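Lectin (Trichosanthes anguina, PDB 4HR6) binds galactose-type sugars through two ricin-type beta-trefoil domains and is a nontoxic three-chain homologue of type II ribosome-inactivating proteins. Local coordinates at residues V20-A25 with R55-C60; I85-D88 with T94-N97; T106-T111 with N115-V120; G128-V131 with P137-G140; W173-Y176 with T180-V183. All coordinates share one frame; numbering follows the deposited sequence.

Interaction 1: V20-A25 with R55-C60. With AMG (methyl alpha-D-galactopyranoside), chain D.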
# COMPACT_ATOMS: atom_id res chain seq x y z
N VAL C 20 -7.38 7.58 -21.02
CA VAL C 20 -8.28 8.65 -21.39
C VAL C 20 -7.52 9.63 -22.30
O VAL C 20 -6.42 10.10 -21.99
CB VAL C 20 -8.86 9.33 -20.14
CG1 VAL C 20 -9.72 10.52 -20.51
CG2 VAL C 20 -9.67 8.32 -19.33
N ASP C 21 -8.13 9.92 -23.45
CA ASP C 21 -7.43 10.51 -24.59
C ASP C 21 -8.45 11.38 -25.33
O ASP C 21 -9.52 10.90 -25.70
CB ASP C 21 -6.86 9.38 -25.46
CG ASP C 21 -6.28 9.86 -26.79
OD1 ASP C 21 -5.17 9.42 -27.17
OD2 ASP C 21 -6.95 10.67 -27.46
N VAL C 22 -8.14 12.66 -25.52
CA VAL C 22 -9.05 13.54 -26.25
C VAL C 22 -8.85 13.30 -27.75
O VAL C 22 -7.74 13.47 -28.27
CB VAL C 22 -8.97 15.04 -25.82
CG1 VAL C 22 -7.55 15.48 -25.51
CG2 VAL C 22 -9.61 15.95 -26.86
N ALA C 23 -9.92 12.86 -28.42
CA ALA C 23 -9.84 12.30 -29.77
C ALA C 23 -9.09 13.19 -30.77
O ALA C 23 -9.48 14.33 -30.99
CB ALA C 23 -11.24 12.01 -30.29
N GLY C 24 -7.99 12.67 -31.32
CA GLY C 24 -7.24 13.33 -32.40
C GLY C 24 -6.48 14.60 -32.06
O GLY C 24 -5.90 15.23 -32.95
N ALA C 25 -6.48 14.98 -30.78
CA ALA C 25 -5.85 16.22 -30.31
C ALA C 25 -6.64 17.47 -30.70
O ALA C 25 -6.09 18.57 -30.76
CB ALA C 25 -4.40 16.32 -30.81
N ARG C 55 -8.08 19.15 -16.67
CA ARG C 55 -7.80 19.83 -17.94
C ARG C 55 -6.83 19.10 -18.83
O ARG C 55 -5.80 18.63 -18.36
CB ARG C 55 -7.23 21.24 -17.69
CG ARG C 55 -8.01 22.03 -16.65
CD ARG C 55 -7.87 23.55 -16.81
NE ARG C 55 -8.66 24.25 -15.80
CZ ARG C 55 -8.64 25.56 -15.57
NH1 ARG C 55 -7.89 26.38 -16.30
NH2 ARG C 55 -9.40 26.07 -14.60
N SER C 56 -7.16 19.02 -20.12
CA SER C 56 -6.20 18.64 -21.14
C SER C 56 -6.19 19.70 -22.23
O SER C 56 -7.21 20.36 -22.47
CB SER C 56 -6.55 17.28 -21.74
OG SER C 56 -5.43 16.80 -22.47
N LEU C 57 -5.03 19.87 -22.85
CA LEU C 57 -4.82 20.84 -23.94
C LEU C 57 -5.26 22.27 -23.62
O LEU C 57 -5.47 23.06 -24.54
CB LEU C 57 -5.51 20.36 -25.22
CG LEU C 57 -5.14 18.95 -25.67
CD1 LEU C 57 -6.03 18.51 -26.83
CD2 LEU C 57 -3.67 18.86 -26.04
N GLY C 58 -5.39 22.61 -22.34
CA GLY C 58 -5.81 23.95 -21.94
C GLY C 58 -7.30 24.06 -21.67
O GLY C 58 -7.74 25.03 -21.05
N LYS C 59 -8.07 23.09 -22.13
CA LYS C 59 -9.53 23.09 -21.93
C LYS C 59 -9.93 22.03 -20.90
O LYS C 59 -9.29 20.99 -20.81
CB LYS C 59 -10.25 22.84 -23.26
N CYS C 60 -11.00 22.28 -20.16
CA CYS C 60 -11.37 21.38 -19.07
C CYS C 60 -12.59 20.48 -19.30
O CYS C 60 -13.66 20.94 -19.74
CB CYS C 60 -11.47 22.11 -17.73
SG CYS C 60 -12.49 23.59 -17.65
C1 AMG D . -3.98 10.13 -33.00
C2 AMG D . -3.50 10.53 -31.61
C3 AMG D . -4.03 9.59 -30.53
C4 AMG D . -5.54 9.35 -30.65
C5 AMG D . -5.97 9.08 -32.10
C6 AMG D . -7.49 9.08 -32.24
C7 AMG D . -2.68 8.93 -34.62
O1 AMG D . -3.40 8.88 -33.39
O2 AMG D . -2.06 10.52 -31.59
O3 AMG D . -3.74 10.13 -29.23
O4 AMG D . -6.25 10.48 -30.12
O5 AMG D . -5.42 10.05 -33.00
O6 AMG D . -7.90 8.08 -33.19

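Interaction 2: I85-D88 with T94-N97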
# COMPACT_ATOMS: atom_id res chain seq x y z
N ILE C 85 -18.08 21.37 -14.75
CA ILE C 85 -16.64 21.11 -14.87
C ILE C 85 -15.98 20.77 -13.51
O ILE C 85 -14.75 20.78 -13.39
CB ILE C 85 -15.91 22.29 -15.55
CG1 ILE C 85 -16.30 23.63 -14.92
CG2 ILE C 85 -16.24 22.31 -17.04
CD1 ILE C 85 -15.44 24.78 -15.37
N SER C 86 -16.81 20.48 -12.51
CA SER C 86 -16.35 19.96 -11.22
C SER C 86 -16.10 18.45 -11.32
O SER C 86 -16.83 17.73 -12.00
CB SER C 86 -17.40 20.20 -10.13
OG SER C 86 -17.62 21.57 -9.93
N TRP C 87 -15.07 17.96 -10.63
CA TRP C 87 -14.79 16.53 -10.59
C TRP C 87 -14.30 16.08 -9.21
O TRP C 87 -13.67 16.86 -8.48
CB TRP C 87 -13.80 16.15 -11.68
CG TRP C 87 -14.30 16.45 -13.06
CD1 TRP C 87 -13.95 17.52 -13.84
CD2 TRP C 87 -15.26 15.69 -13.81
NE1 TRP C 87 -14.62 17.46 -15.04
CE2 TRP C 87 -15.44 16.36 -15.05
CE3 TRP C 87 -15.98 14.52 -13.56
CZ2 TRP C 87 -16.30 15.88 -16.03
CZ3 TRP C 87 -16.84 14.04 -14.54
CH2 TRP C 87 -17.00 14.72 -15.76
N ASP C 88 -14.63 14.85 -8.86
CA ASP C 88 -14.17 14.23 -7.63
C ASP C 88 -13.66 12.82 -7.95
O ASP C 88 -14.31 12.07 -8.68
CB ASP C 88 -15.30 14.19 -6.61
CG ASP C 88 -14.82 13.87 -5.20
OD1 ASP C 88 -13.61 13.69 -4.98
OD2 ASP C 88 -15.67 13.81 -4.29
N THR C 94 -13.65 5.64 -8.67
CA THR C 94 -14.77 6.32 -9.30
C THR C 94 -14.43 7.80 -9.55
O THR C 94 -14.05 8.52 -8.63
CB THR C 94 -16.03 6.28 -8.43
OG1 THR C 94 -16.35 4.92 -8.12
CG2 THR C 94 -17.21 6.94 -9.16
N ILE C 95 -14.59 8.23 -10.80
CA ILE C 95 -14.50 9.63 -11.18
C ILE C 95 -15.91 10.11 -11.48
O ILE C 95 -16.58 9.55 -12.34
CB ILE C 95 -13.63 9.78 -12.45
CG1 ILE C 95 -12.19 9.40 -12.10
CG2 ILE C 95 -13.72 11.20 -13.01
CD1 ILE C 95 -11.20 9.54 -13.23
N MET C 96 -16.35 11.14 -10.78
CA MET C 96 -17.70 11.65 -10.93
C MET C 96 -17.77 13.17 -10.73
O MET C 96 -16.81 13.79 -10.28
CB MET C 96 -18.64 10.93 -9.95
CG MET C 96 -18.27 11.10 -8.49
SD MET C 96 -19.29 12.29 -7.60
CE MET C 96 -20.29 11.18 -6.61
N ASN C 97 -18.92 13.75 -11.08
CA ASN C 97 -19.21 15.17 -10.86
C ASN C 97 -20.15 15.32 -9.66
O ASN C 97 -21.31 14.95 -9.74
CB ASN C 97 -19.87 15.77 -12.10
CG ASN C 97 -20.16 17.27 -11.95
OD1 ASN C 97 -20.80 17.72 -10.98
ND2 ASN C 97 -19.72 18.04 -12.94

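Interaction 3: T106-T111 with N115-V120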
# COMPACT_ATOMS: atom_id res chain seq x y z
N THR C 106 -17.68 6.49 -17.55
CA THR C 106 -17.82 5.12 -18.02
C THR C 106 -17.26 4.92 -19.41
O THR C 106 -17.20 5.86 -20.20
CB THR C 106 -19.30 4.71 -18.05
OG1 THR C 106 -19.94 5.10 -16.84
CG2 THR C 106 -19.44 3.19 -18.25
N SER C 107 -16.82 3.70 -19.69
CA SER C 107 -16.41 3.30 -21.02
C SER C 107 -17.13 2.00 -21.36
O SER C 107 -16.66 0.92 -21.02
CB SER C 107 -14.91 3.13 -21.11
OG SER C 107 -14.53 2.79 -22.43
N ASN C 108 -18.28 2.14 -22.03
CA ASN C 108 -19.21 1.04 -22.31
C ASN C 108 -18.63 -0.12 -23.13
O ASN C 108 -19.11 -1.25 -23.02
CB ASN C 108 -20.47 1.57 -23.00
CG ASN C 108 -21.39 2.31 -22.05
OD1 ASN C 108 -21.52 1.95 -20.88
ND2 ASN C 108 -22.07 3.33 -22.56
N LYS C 109 -17.62 0.14 -23.94
CA LYS C 109 -16.93 -0.92 -24.69
C LYS C 109 -15.46 -0.99 -24.29
O LYS C 109 -14.87 -0.00 -23.85
CB LYS C 109 -17.07 -0.70 -26.20
CG LYS C 109 -18.33 -1.31 -26.79
CD LYS C 109 -18.76 -0.65 -28.10
CE LYS C 109 -19.73 0.50 -27.87
NZ LYS C 109 -20.42 0.93 -29.12
N ALA C 110 -14.88 -2.18 -24.43
CA ALA C 110 -13.49 -2.41 -24.05
C ALA C 110 -12.53 -2.07 -25.18
O ALA C 110 -11.32 -2.26 -25.04
CB ALA C 110 -13.30 -3.87 -23.62
N THR C 111 -13.06 -1.56 -26.28
CA THR C 111 -12.30 -1.43 -27.52
C THR C 111 -11.63 -0.05 -27.68
O THR C 111 -12.14 0.97 -27.22
CB THR C 111 -13.18 -1.79 -28.76
OG1 THR C 111 -12.36 -1.91 -29.92
CG2 THR C 111 -14.27 -0.74 -29.03
N ASN C 115 -16.08 5.82 -27.31
CA ASN C 115 -16.50 7.10 -26.73
C ASN C 115 -16.76 6.94 -25.24
O ASN C 115 -17.45 6.00 -24.82
CB ASN C 115 -17.77 7.62 -27.42
CG ASN C 115 -17.55 7.96 -28.89
OD1 ASN C 115 -16.42 8.15 -29.34
ND2 ASN C 115 -18.65 8.04 -29.65
N LEU C 116 -16.20 7.86 -24.44
CA LEU C 116 -16.45 7.87 -23.00
C LEU C 116 -17.72 8.64 -22.71
O LEU C 116 -18.04 9.63 -23.37
CB LEU C 116 -15.28 8.49 -22.22
CG LEU C 116 -13.87 7.89 -22.39
CD1 LEU C 116 -12.96 8.39 -21.28
CD2 LEU C 116 -13.90 6.37 -22.41
N THR C 117 -18.43 8.19 -21.68
CA THR C 117 -19.77 8.66 -21.42
C THR C 117 -20.05 8.71 -19.92
O THR C 117 -19.40 8.01 -19.14
CB THR C 117 -20.82 7.74 -22.11
OG1 THR C 117 -22.13 8.04 -21.63
CG2 THR C 117 -20.52 6.26 -21.86
N MET C 118 -21.01 9.55 -19.54
CA MET C 118 -21.58 9.50 -18.21
C MET C 118 -22.77 8.53 -18.21
O MET C 118 -23.63 8.58 -19.10
CB MET C 118 -22.01 10.90 -17.76
CG MET C 118 -20.86 11.92 -17.74
SD MET C 118 -19.49 11.53 -16.61
CE MET C 118 -20.38 11.62 -15.06
N GLU C 119 -22.77 7.62 -17.24
CA GLU C 119 -23.80 6.60 -17.09
C GLU C 119 -24.13 6.45 -15.62
O GLU C 119 -23.39 6.92 -14.75
CB GLU C 119 -23.33 5.23 -17.61
CG GLU C 119 -22.85 5.20 -19.05
CD GLU C 119 -23.96 5.46 -20.06
OE1 GLU C 119 -25.14 5.57 -19.65
OE2 GLU C 119 -23.63 5.55 -21.27
N VAL C 120 -25.24 5.77 -15.35
CA VAL C 120 -25.62 5.51 -13.96
C VAL C 120 -24.48 4.74 -13.29
O VAL C 120 -23.82 3.89 -13.93
CB VAL C 120 -26.94 4.71 -13.87
CG1 VAL C 120 -27.46 4.73 -12.43
CG2 VAL C 120 -27.99 5.26 -14.84

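Interaction 4: G128-V131 with P137-G140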
# COMPACT_ATOMS: atom_id res chain seq x y z
N GLY C 128 -14.20 2.03 -13.47
CA GLY C 128 -13.05 2.06 -12.56
C GLY C 128 -11.87 2.72 -13.22
O GLY C 128 -11.51 2.40 -14.36
N TRP C 129 -11.24 3.65 -12.51
CA TRP C 129 -10.12 4.40 -13.09
C TRP C 129 -8.97 4.55 -12.10
O TRP C 129 -9.19 4.64 -10.91
CB TRP C 129 -10.60 5.79 -13.52
CG TRP C 129 -11.80 5.77 -14.38
CD1 TRP C 129 -13.10 5.91 -13.99
CD2 TRP C 129 -11.82 5.59 -15.79
NE1 TRP C 129 -13.93 5.83 -15.07
CE2 TRP C 129 -13.17 5.63 -16.20
CE3 TRP C 129 -10.83 5.38 -16.76
CZ2 TRP C 129 -13.55 5.48 -17.52
CZ3 TRP C 129 -11.20 5.24 -18.09
CH2 TRP C 129 -12.56 5.29 -18.46
N ARG C 130 -7.75 4.56 -12.64
CA ARG C 130 -6.53 4.89 -11.91
C ARG C 130 -5.99 6.25 -12.37
O ARG C 130 -5.52 6.39 -13.52
CB ARG C 130 -5.45 3.84 -12.16
CG ARG C 130 -4.17 4.12 -11.37
CD ARG C 130 -3.00 3.34 -11.95
NE ARG C 130 -3.14 1.90 -11.74
CZ ARG C 130 -2.36 0.98 -12.28
NH1 ARG C 130 -1.37 1.32 -13.09
NH2 ARG C 130 -2.59 -0.31 -12.03
N VAL C 131 -6.03 7.21 -11.46
CA VAL C 131 -5.38 8.50 -11.68
C VAL C 131 -3.95 8.38 -11.22
O VAL C 131 -3.68 8.16 -10.05
CB VAL C 131 -6.08 9.61 -10.89
CG1 VAL C 131 -5.36 10.93 -11.09
CG2 VAL C 131 -7.53 9.69 -11.30
N PRO C 137 -0.29 -2.60 -15.50
CA PRO C 137 -0.84 -3.45 -14.45
C PRO C 137 0.24 -3.81 -13.42
O PRO C 137 1.40 -3.98 -13.79
CB PRO C 137 -1.29 -4.72 -15.20
CG PRO C 137 -1.23 -4.40 -16.65
CD PRO C 137 -0.22 -3.31 -16.80
N ILE C 138 -0.17 -3.91 -12.17
CA ILE C 138 0.74 -4.29 -11.09
C ILE C 138 0.72 -5.81 -10.95
O ILE C 138 -0.31 -6.38 -10.58
CB ILE C 138 0.30 -3.69 -9.72
CG1 ILE C 138 0.14 -2.17 -9.79
CG2 ILE C 138 1.29 -4.10 -8.63
CD1 ILE C 138 1.37 -1.45 -10.27
N ILE C 139 1.86 -6.45 -11.19
CA ILE C 139 1.98 -7.89 -11.06
C ILE C 139 2.38 -8.30 -9.66
O ILE C 139 3.36 -7.79 -9.11
CB ILE C 139 3.10 -8.47 -11.98
CG1 ILE C 139 2.94 -8.00 -13.43
CG2 ILE C 139 3.16 -9.99 -11.86
CD1 ILE C 139 1.58 -8.24 -14.02
N GLY C 140 1.69 -9.28 -9.09
CA GLY C 140 2.18 -9.92 -7.88
C GLY C 140 1.40 -11.13 -7.44
O GLY C 140 0.47 -11.58 -8.12

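Interaction 5: W173-Y176 with T180-V183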
# COMPACT_ATOMS: atom_id res chain seq x y z
N TRP C 173 -0.79 -12.74 -10.51
CA TRP C 173 -1.98 -11.96 -10.82
C TRP C 173 -1.60 -10.57 -11.30
O TRP C 173 -0.57 -10.01 -10.90
CB TRP C 173 -2.86 -11.86 -9.59
CG TRP C 173 -3.23 -13.21 -9.06
CD1 TRP C 173 -2.59 -13.92 -8.10
CD2 TRP C 173 -4.32 -14.02 -9.50
NE1 TRP C 173 -3.21 -15.13 -7.89
CE2 TRP C 173 -4.28 -15.22 -8.75
CE3 TRP C 173 -5.33 -13.86 -10.46
CZ2 TRP C 173 -5.21 -16.25 -8.92
CZ3 TRP C 173 -6.26 -14.88 -10.63
CH2 TRP C 173 -6.19 -16.06 -9.87
N ALA C 174 -2.45 -10.02 -12.17
CA ALA C 174 -2.22 -8.71 -12.72
C ALA C 174 -3.37 -7.81 -12.32
O ALA C 174 -4.53 -8.10 -12.61
CB ALA C 174 -2.11 -8.80 -14.23
N LEU C 175 -3.02 -6.72 -11.63
CA LEU C 175 -4.00 -5.74 -11.16
C LEU C 175 -4.11 -4.58 -12.15
O LEU C 175 -3.15 -3.84 -12.38
CB LEU C 175 -3.61 -5.23 -9.78
CG LEU C 175 -3.82 -6.15 -8.57
CD1 LEU C 175 -3.26 -7.55 -8.79
CD2 LEU C 175 -3.19 -5.52 -7.35
N TYR C 176 -5.29 -4.43 -12.73
CA TYR C 176 -5.51 -3.46 -13.81
C TYR C 176 -6.13 -2.19 -13.25
O TYR C 176 -6.78 -2.21 -12.20
CB TYR C 176 -6.43 -4.06 -14.91
CG TYR C 176 -5.68 -4.81 -15.99
CD1 TYR C 176 -4.93 -5.93 -15.68
CD2 TYR C 176 -5.73 -4.41 -17.32
CE1 TYR C 176 -4.23 -6.63 -16.64
CE2 TYR C 176 -5.03 -5.10 -18.30
CZ TYR C 176 -4.28 -6.21 -17.95
OH TYR C 176 -3.58 -6.92 -18.90
N THR C 180 -9.80 -4.54 -12.02
CA THR C 180 -9.89 -5.97 -12.23
C THR C 180 -8.63 -6.66 -11.74
O THR C 180 -7.54 -6.08 -11.76
CB THR C 180 -10.12 -6.36 -13.70
OG1 THR C 180 -9.06 -5.86 -14.54
CG2 THR C 180 -11.50 -5.90 -14.18
N ILE C 181 -8.80 -7.90 -11.29
CA ILE C 181 -7.70 -8.79 -10.97
C ILE C 181 -7.69 -9.90 -11.99
O ILE C 181 -8.64 -10.67 -12.08
CB ILE C 181 -7.85 -9.38 -9.56
CG1 ILE C 181 -7.98 -8.24 -8.54
CG2 ILE C 181 -6.64 -10.26 -9.25
CD1 ILE C 181 -8.29 -8.68 -7.12
N ARG C 182 -6.62 -9.98 -12.77
CA ARG C 182 -6.58 -10.86 -13.92
C ARG C 182 -5.51 -11.94 -13.81
O ARG C 182 -4.47 -11.74 -13.19
CB ARG C 182 -6.33 -10.05 -15.18
CG ARG C 182 -7.38 -8.98 -15.36
CD ARG C 182 -7.41 -8.44 -16.77
NE ARG C 182 -8.41 -7.38 -16.86
CZ ARG C 182 -8.91 -6.90 -18.00
NH1 ARG C 182 -8.49 -7.39 -19.16
NH2 ARG C 182 -9.81 -5.93 -17.97
N VAL C 183 -5.78 -13.07 -14.47
CA VAL C 183 -4.85 -14.18 -14.52
C VAL C 183 -3.70 -13.71 -15.39
O VAL C 183 -3.90 -13.18 -16.48
CB VAL C 183 -5.53 -15.46 -15.09
CG1 VAL C 183 -4.54 -16.60 -15.21
CG2 VAL C 183 -6.69 -15.87 -14.20

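Interaction 1: V20-A25 with R55-C60
V22 meets S56 and L57 across this small contact, while D21 and G24 of the same segment face a bound galactoside. V20 begins the segment in strand 19-22, and its carbonyl O accepts from W46 NE1. The CB of D21 points away from the other segment, and its carboxylate binds the sugar. Two neighbouring hydroxyls of methyl alpha-D-galactopyranoside each take one carboxylate oxygen: O3 bonds to D21 OD1 at 2.6 Å, and O4 to D21 OD2 at 2.8 Å. Q44 also donates to D21 OD1, a second-shell bond that probably steadies the carboxylate. V22 points the other way. V22 CG1 sits between backbone N and carbonyl carbon (chi1 38°) and meets L57 CD1 tip to tip at 3.6 Å. V22 CG1 also lies 3.9 Å from S56 OG, whose polar partner is K45 O. A turn follows, tied by A25 N to V22 O at 3.2 Å. It presents G24 N to sugar O4 at 3.0 Å, so O4 is gripped by both D21 and G24. N43 and Q41 complete the polar hold on the sugar. A25 O ends the segment 3.9 Å from L57 CD1. In segment 55-60, a type I' turn from S56 to K59 links strands 54-56 and 59-62. Strand 19-22 pairs with strand 33-36. I74 of strand 73-75 packs on V22 and K59, and W46 of strand 46-49 packs on S56.

Interaction 2: I85-D88 with T94-N97
The indole of W87 meets the backbone of M96 and N97 obliquely, neither squarely over a face nor at an edge. Its CE3 atom carries most of the contact, 3.5 Å from M96 O and 3.9 Å from N97 N. The same CE3 touches I95 CG2 at 4.1 Å, so one corner of the six-membered ring meets three consecutive residues. CG of W87 lies opposite the carbonyl carbon (chi1 -61°), which swings the ring toward segment 94-97. The indole NE1 is used elsewhere, as a donor to L61 O. The second flat group is the amide of N97. Its ND2 comes within 3.1 Å of S86 O, but the angle is too poor for a hydrogen bond. The amide is held instead by E83 O, which accepts from ND2, and by N99 N, which donates to OD1. N97 CB also lies 3.6 Å from S86 O. The backbones join where D88 faces M96 as an antiparallel hydrogen-bonded pair. D88 N donates to M96 O at 2.8 Å, and M96 N returns a bond to D88 O at 3.1 Å with an angle of 167°. The side chains of D88 and M96 share one face of this small sheet. Q164 of another chain donates to W87 O, so another chain of the assembly touches this contact. The two short strands, 88-89 and 95-96, form a beta hairpin in the first ricin-type beta-trefoil domain. W87 probably stands in the place of the tryptophan of a Gln-x-Trp signature, with I85 at the position of the glutamine.

Interaction 3: T106-T111 with N115-V120
T106 and T117 form an antiparallel hydrogen-bonded pair, with T106 N to T117 O at 2.8 Å and T117 N to T106 O at 3.0 Å. The second of these bonds is the straighter, at 168° against 139°. The two threonine side chains lie on the same face of the ladder. There, T106 crosses E119 at about a right angle, its OG1 3.5 Å from E119 CB. That hydroxyl is hydrogen-bonded to A104 O and to Q127 NE2. E119 is bent at its second torsion (chi2 -67°), which folds the carboxylate back toward N108. N108 ND2 then donates to E119 OE2 at 3.0 Å. The oxygen lies close to the amide plane, but the amide approaches it from above the carboxylate plane. The methyl CG2 of T117 fits beside the same nitrogen, 3.4 Å from N108 ND2. S107 CB meets L116 CD2 at 3.6 Å. S107 OG donates within its own segment to K109 O at 3.1 Å. L116 also packs on L33 and L35 of strand 33-36, where its apolar branch is buried. R15 donates to S107 O. Together the ends of strands 103-106 and 117-120 make a beta hairpin with a side-chain bond from its loop, N108, to its second strand, E119. Such paired strands are the building elements of the beta-trefoil, here in the first of the two ricin-type lectin domains.

Interaction 4: G128-V131 with P137-G140
R130 alone carries this contact from its segment, touching P137 and I138 with the end of its side chain. The close part is small. R130 NH2 lies 4.0 Å from I138 CG1, and the two side chains cross obliquely. P137 CA sits at the edge of the guanidinium, near its plane, 4.3 Å from R130 NH2. The side chain leaves with CG opposite the backbone N (chi1 -178°) and bends at its third torsion (chi3 -68°), which carries the charged end across to the next strand. The polar grip is made by the chain in between: R130 NH1 donates to the carbonyls of Y134 and Q136. The charge is therefore held by backbone oxygens, with I138 as an apolar neighbour. The connection spanned here joins the first ricin-type beta-trefoil domain to the second, from strand 130-131 to strand 138-143. Around this point the contact is loose. The backbones stay far apart, with R130 CA 10.4 Å from P137 CA. P137 is partly exposed; its CB points away from R130, and the residue packs on Y176 and R187. R130 and I138 are buried, and Y188 of another chain packs on R130. V131 O accepts from S185 of that chain.

Interaction 5: W173-Y176 with T180-V183
R182 lies across Y176, and its side chain can be followed over the ring. CB starts beside the backbone, 3.7 Å from A174 O. CG lies opposite the carbonyl carbon (chi1 -56°), and the chain runs extended to NE, which lays it along the ring. CG comes 3.9 Å from Y176 CD1. CD sits over one face of the tyrosine, offset toward the rim, in a CH-pi contact 3.8 Å from the ring centroid. NE turns to T180 OG1 and donates at 2.8 Å, with T180 OG1 close to the guanidinium plane. CZ stands over the same ring in a cation-pi contact, 4.3 Å from the centroid. Ring and guanidinium planes are only 12° apart, a flat stack. The tips are bound too: NH2 forms a salt bridge with D178, and NH1 donates to R187 O. These partners fix the rotation of the guanidinium on the ring. T180 OG1 also bonds to D178, and Y176 OH to R187. W173 packs obliquely on I181 and V183. Its CZ3 touches V183 CG2 at 3.7 Å. The backbones bond from A174 N to R182 O, from R182 N to A174 O, and from Y176 N to T180 O, the last nearly straight at 178°. Strands 173-175 and 181-183 thus form a beta hairpin of the second ricin-type beta-trefoil domain. W173 is the tryptophan of one of its Gln-x-Trp signatures.

In the fold
From the N terminus the five contacts follow one another in series; none nests in or crosses another. Interaction 1 closes the longest loop, bringing the sugar-binding turn near the turn of 55-60. Interactions 2 and 3 close short loops in the same domain, and interaction 4 spans the passage to the second domain, where interaction 5 closes a hairpin. Side chains tie them together. C60 packs on I85, V20 on L116 and W129, and W87 on M118. I95 meets W129 and V131, and S107 and L116 also pack on W129, so W129 links interactions 1, 2 and 3 to interaction 4. Strands 138-143 and 173-175 are neighbours in one sheet, which joins interaction 4 to interaction 5.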